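Local coordinates for aminoglycoside phosphotransferase (Streptomyces rimosus, PDB 6FUC), which probably confers streptomycin resistance by using ATP to phosphorylate the 3''-hydroxyl of the drug, at residues A[173-176]-A[177-180]; A[255-258]-A[259-262]; A[134-137]-A[138-141]. All coordinates share one frame; numbering follows the deposited sequence.

Contact 1 of 3, residues A[173-176]-A[177-180]; sequences GQRL and AQEA
Residues 173-176 and 177-180 form successive turns of helix 172-181, bonded in regular i to i+4 steps that run from A177 N to G173 O (3.0 Å) through A180 N to L176 O (2.9 Å). On one flank R175 and Q178, three positions apart, lie alongside each other and point the same way. R175, modelled in two conformers, bends at chi2 (-73°) in the one described here, which turns the guanidinium back alongside the Q178 side chain, itself reaching toward the N-terminal end. Its NH1 then donates to Q178 OE1 at 2.8 Å. The bond is somewhat bent, and the donor sits 38° above the amide's carbonyl plane, off the lone pairs. The same oxygen has the aliphatic R175 CD at 3.3 Å. Farther round, L176 runs beside E179, and its methyl CD2 comes within 3.6 Å of E179 OE1. The carboxylate has its main polar partner at the start of helix 131-143, where E179 OE2 accepts from L131 N. R175 meanwhile packs against D258 and F262. The whole is an i to i+3 Arg-Gln pair on an interhelical face, within the helical C-terminal lobe of a kinase-like fold.

Contact 2 of 3, residues A[255-258]-A[259-262]; sequences LDRD and RERF
D256 and R259 meet at the start of helix 257-266, where the aspartate is the N-cap. With its CG anti to the backbone N (chi1 -178°), the carboxylate swings over the first turn: OD1 accepts from R259 N at 3.2 Å while OD2 takes R259 NE at 3.3 Å in a salt bridge. Both donors approach from above the carboxylate plane. R259 NH1 adds a weak bond to OD2. In this conformer, one of two, R259 bends at chi3 (39°), laying its guanidinium across the aspartate with the planes 73° apart; NH2 reaches D217 and Q182. In the second salt bridge R257 and E260 run side by side, and R257 NH1 lies 2.6 Å from E260 OE1, close to the guanidinium plane and on the oxygen's syn lone pair. R257 NH1 also pairs with E244, and E260 OE1 accepts a hydrogen bond from a water at 2.8 Å, which accepts weakly from D256 N. D258 OD1 and R261 NH1, 4.1 Å apart, may attract weakly without a salt bridge. The D256 N-cap is a typical start of an alpha-helix, here in the C-terminal lobe with two i to i+3 salt bridges beside it.

Contact 3 of 3, residues A[134-137]-A[138-141]; sequences MFSM and ARDV
F135 and R139 are one helical turn apart on helix 131-143, an alpha-helix of the C-terminal lobe of this kinase-like fold. The backbone contributes regular i to i+4 bonds, among them R139 N to F135 O at 2.9 Å and V141 N to M137 O at 3.0 Å. Next comes packing of the guanidinium against the ring. R139, in the conformer described, turns at chi3 (-81°) and brings its guanidinium back toward the preceding turn, where NH1 meets F135 CD2 at 3.5 Å. The nitrogen arrives at the ring edge, near the ring plane, and the two flat groups are 69° apart, so this is edge packing and no cation-pi stack. Nonpolar neighbours of the F135 ring are L165 and L168 of helix 161-168 and L266 of helix 257-266; A138 touches L165 and L266 too. Polar side-chain contact is slight: R139 NH2 gives only a weak, strongly bent bond at 3.1 Å to S136 OG, whose main partner is G132 O in the turn before. D140 pairs with R144 through OD2. A water outside the helix lies 2.8 Å from D140 OD2 and 3.2 Å from M137 O.

In the fold
All three contacts are local i to i+3 or i+4 arrangements in the C-terminal lobe, two within a helix and contact 2 at a helix start, and each mixes buried with exposed residues. Contacts 1 and 2 touch directly: Q178 lies against D256 and R259, and R175 against F262, joining helix 172-181 to the start of helix 257-266. Contact 3 touches neither, yet its helix 131-143 meets both of theirs, through L131 against R175 and L176, and through F135 and A138 against L266. Charged pairs and a helix cap dominate contact 2, a neutral amide accepts the arginine in contact 1, and the exposed arginine of contact 3 packs against the edge of a buried phenylalanine.

Contact 1 of 3, residues A[173-176]-A[177-180]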
# COMPACT_ATOMS: atom_id res chain seq x y z
N GLY A 173 14.07 -16.14 9.78
CA GLY A 173 15.51 -15.95 9.64
C GLY A 173 16.01 -15.95 8.22
O GLY A 173 16.79 -15.10 7.79
N GLN A 174 15.54 -16.95 7.44
CA GLN A 174 15.94 -17.01 6.04
C GLN A 174 15.50 -15.75 5.31
O GLN A 174 16.25 -15.20 4.49
CB GLN A 174 15.30 -18.27 5.41
CG GLN A 174 15.78 -18.65 4.07
CD GLN A 174 15.18 -20.00 3.70
OE1 GLN A 174 15.72 -21.07 4.04
NE2 GLN A 174 14.07 -19.97 3.01
N ARG A 175 14.26 -15.33 5.54
CA ARG A 175 13.73 -14.16 4.83
C ARG A 175 14.44 -12.89 5.32
O ARG A 175 14.66 -11.97 4.52
CB ARG A 175 12.24 -14.11 4.98
CG ARG A 175 11.52 -15.30 4.38
CD ARG A 175 11.47 -15.31 2.87
NE ARG A 175 10.94 -16.68 2.48
CZ ARG A 175 11.68 -17.69 2.15
NH1 ARG A 175 12.97 -17.52 2.00
NH2 ARG A 175 11.08 -18.86 1.98
N LEU A 176 14.81 -12.81 6.60
CA LEU A 176 15.59 -11.69 7.07
C LEU A 176 16.94 -11.60 6.35
O LEU A 176 17.42 -10.51 6.04
CB LEU A 176 15.84 -11.74 8.57
CG LEU A 176 14.65 -11.33 9.43
CD1 LEU A 176 14.83 -11.86 10.88
CD2 LEU A 176 14.44 -9.84 9.48
N ALA A 177 17.58 -12.74 6.10
CA ALA A 177 18.84 -12.71 5.39
C ALA A 177 18.66 -12.19 3.97
O ALA A 177 19.50 -11.41 3.47
CB ALA A 177 19.47 -14.08 5.42
N GLN A 178 17.57 -12.63 3.32
CA GLN A 178 17.30 -12.12 1.93
C GLN A 178 17.03 -10.62 1.95
O GLN A 178 17.46 -9.90 1.06
CB GLN A 178 16.18 -12.92 1.31
CG GLN A 178 16.58 -14.36 1.04
CD GLN A 178 15.41 -15.20 0.61
OE1 GLN A 178 14.37 -15.17 1.24
NE2 GLN A 178 15.61 -15.99 -0.38
N GLU A 179 16.25 -10.17 2.93
CA GLU A 179 15.94 -8.75 3.08
C GLU A 179 17.24 -7.97 3.30
O GLU A 179 17.41 -6.94 2.65
CB GLU A 179 15.03 -8.56 4.31
CG GLU A 179 14.78 -7.09 4.66
CD GLU A 179 14.03 -7.00 5.99
OE1 GLU A 179 14.64 -7.17 7.06
OE2 GLU A 179 12.85 -6.77 5.96
N ALA A 180 18.13 -8.44 4.15
CA ALA A 180 19.37 -7.70 4.39
C ALA A 180 20.19 -7.57 3.10
O ALA A 180 20.78 -6.52 2.85
CB ALA A 180 20.20 -8.38 5.46

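Contact 2 of 3, residues A[255-258]-A[259-262]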
# COMPACT_ATOMS: atom_id res chain seq x y z
N LEU A 255 13.19 -13.64 -10.63
CA LEU A 255 12.00 -14.11 -9.87
C LEU A 255 12.44 -15.13 -8.83
O LEU A 255 13.24 -16.00 -9.10
CB LEU A 255 10.94 -14.75 -10.77
CG LEU A 255 10.32 -13.74 -11.72
CD1 LEU A 255 9.71 -14.50 -12.89
CD2 LEU A 255 9.31 -12.86 -10.99
N ASP A 256 11.85 -15.06 -7.64
CA ASP A 256 12.05 -15.97 -6.52
C ASP A 256 10.67 -16.31 -5.95
O ASP A 256 10.10 -15.56 -5.15
CB ASP A 256 12.99 -15.34 -5.47
CG ASP A 256 13.28 -16.24 -4.31
OD1 ASP A 256 12.54 -17.20 -4.02
OD2 ASP A 256 14.23 -15.91 -3.59
N ARG A 257 10.06 -17.38 -6.42
CA ARG A 257 8.67 -17.62 -6.08
C ARG A 257 8.44 -17.91 -4.60
O ARG A 257 7.41 -17.50 -4.13
CB ARG A 257 8.09 -18.70 -7.00
CG ARG A 257 8.07 -18.28 -8.48
CD ARG A 257 7.54 -16.93 -8.84
NE ARG A 257 7.17 -16.80 -10.22
CZ ARG A 257 6.35 -15.88 -10.71
NH1 ARG A 257 5.79 -14.90 -9.94
NH2 ARG A 257 6.09 -15.91 -12.02
N ASP A 258 9.32 -18.60 -3.90
CA ASP A 258 9.10 -18.85 -2.49
C ASP A 258 9.14 -17.56 -1.70
O ASP A 258 8.39 -17.36 -0.78
CB ASP A 258 10.14 -19.85 -1.92
CG ASP A 258 10.03 -21.21 -2.49
OD1 ASP A 258 9.02 -21.58 -3.13
OD2 ASP A 258 11.01 -21.96 -2.28
N ARG A 259 10.09 -16.69 -2.03
CA ARG A 259 10.21 -15.44 -1.35
C ARG A 259 8.91 -14.57 -1.63
O ARG A 259 8.36 -13.96 -0.76
CB ARG A 259 11.48 -14.76 -1.80
CG ARG A 259 11.44 -13.42 -1.06
CD ARG A 259 12.82 -12.87 -0.81
NE ARG A 259 13.64 -13.14 -1.98
CZ ARG A 259 14.61 -12.36 -2.42
NH1 ARG A 259 15.31 -12.77 -3.46
NH2 ARG A 259 14.88 -11.17 -1.87
N GLU A 260 8.49 -14.52 -2.90
CA GLU A 260 7.29 -13.80 -3.28
C GLU A 260 6.07 -14.30 -2.48
O GLU A 260 5.28 -13.53 -1.95
CB GLU A 260 7.07 -13.93 -4.76
CG GLU A 260 5.84 -13.20 -5.29
CD GLU A 260 5.48 -13.53 -6.72
OE1 GLU A 260 6.30 -14.09 -7.47
OE2 GLU A 260 4.34 -13.26 -7.15
N ARG A 261 5.93 -15.63 -2.47
CA ARG A 261 4.78 -16.23 -1.80
C ARG A 261 4.77 -15.95 -0.30
O ARG A 261 3.72 -15.82 0.31
CB ARG A 261 4.73 -17.74 -2.14
CG ARG A 261 3.98 -18.12 -3.40
CD ARG A 261 3.91 -19.65 -3.54
NE ARG A 261 3.33 -20.25 -2.34
CZ ARG A 261 4.00 -20.95 -1.42
NH1 ARG A 261 5.30 -21.18 -1.57
NH2 ARG A 261 3.35 -21.43 -0.36
N PHE A 262 5.97 -15.94 0.31
CA PHE A 262 6.06 -15.63 1.73
C PHE A 262 5.41 -14.26 1.97
O PHE A 262 4.63 -14.11 2.91
CB PHE A 262 7.53 -15.64 2.15
CG PHE A 262 7.79 -15.24 3.56
CD1 PHE A 262 7.76 -16.14 4.60
CD2 PHE A 262 8.02 -13.92 3.88
CE1 PHE A 262 7.98 -15.73 5.92
CE2 PHE A 262 8.23 -13.51 5.19
CZ PHE A 262 8.23 -14.43 6.19
O HOH W 1 9.04 -14.28 -7.86

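Contact 3 of 3, residues A[134-137]-A[138-141]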
# COMPACT_ATOMS: atom_id res chain seq x y z
N MET A 134 7.03 -6.24 10.67
CA MET A 134 5.80 -6.74 10.07
C MET A 134 5.38 -8.06 10.68
O MET A 134 4.19 -8.31 10.84
CB MET A 134 5.97 -6.78 8.58
CG MET A 134 6.20 -5.39 7.94
SD MET A 134 5.36 -3.96 8.54
CE MET A 134 3.80 -4.53 7.87
N PHE A 135 6.36 -8.93 10.97
CA PHE A 135 6.03 -10.19 11.57
C PHE A 135 5.46 -9.96 12.96
O PHE A 135 4.48 -10.60 13.37
CB PHE A 135 7.20 -11.16 11.56
CG PHE A 135 6.74 -12.58 11.55
CD1 PHE A 135 6.43 -13.22 10.38
CD2 PHE A 135 6.51 -13.30 12.71
CE1 PHE A 135 6.05 -14.51 10.28
CE2 PHE A 135 6.07 -14.64 12.66
CZ PHE A 135 5.75 -15.15 11.43
N SER A 136 6.04 -9.01 13.70
CA SER A 136 5.47 -8.65 14.99
C SER A 136 4.05 -8.08 14.88
O SER A 136 3.18 -8.44 15.71
CB SER A 136 6.42 -7.69 15.70
OG SER A 136 7.68 -8.35 15.88
N MET A 137 3.76 -7.29 13.85
CA MET A 137 2.43 -6.85 13.63
C MET A 137 1.46 -8.00 13.38
O MET A 137 0.35 -8.05 13.93
CB MET A 137 2.44 -5.94 12.42
CG MET A 137 2.94 -4.54 12.62
SD MET A 137 2.78 -3.49 11.18
CE MET A 137 1.09 -3.00 11.40
N ALA A 138 1.84 -8.96 12.56
CA ALA A 138 0.99 -10.14 12.31
C ALA A 138 0.75 -10.92 13.59
O ALA A 138 -0.35 -11.38 13.80
CB ALA A 138 1.66 -11.01 11.28
N ARG A 139 1.79 -11.12 14.41
CA ARG A 139 1.54 -11.82 15.68
C ARG A 139 0.45 -11.14 16.50
O ARG A 139 -0.41 -11.78 17.10
CB ARG A 139 2.83 -11.94 16.53
CG ARG A 139 3.89 -12.83 15.94
CD ARG A 139 5.01 -13.19 16.94
NE ARG A 139 6.03 -12.12 17.05
CZ ARG A 139 7.29 -12.24 16.57
NH1 ARG A 139 7.70 -13.39 16.00
NH2 ARG A 139 8.17 -11.26 16.67
N ASP A 140 0.46 -9.82 16.51
CA ASP A 140 -0.53 -9.05 17.25
C ASP A 140 -1.95 -9.15 16.67
O ASP A 140 -2.94 -9.32 17.38
CB ASP A 140 -0.06 -7.56 17.30
CG ASP A 140 -1.10 -6.63 17.91
OD1 ASP A 140 -1.50 -6.87 19.05
OD2 ASP A 140 -1.51 -5.63 17.25
N VAL A 141 -2.07 -9.02 15.34
CA VAL A 141 -3.37 -9.15 14.71
C VAL A 141 -3.95 -10.56 14.99
O VAL A 141 -5.13 -10.70 15.29
CB VAL A 141 -3.28 -8.89 13.20
CG1 VAL A 141 -4.60 -9.08 12.49
CG2 VAL A 141 -2.74 -7.50 12.90
O HOH W 2 -0.62 -5.10 14.68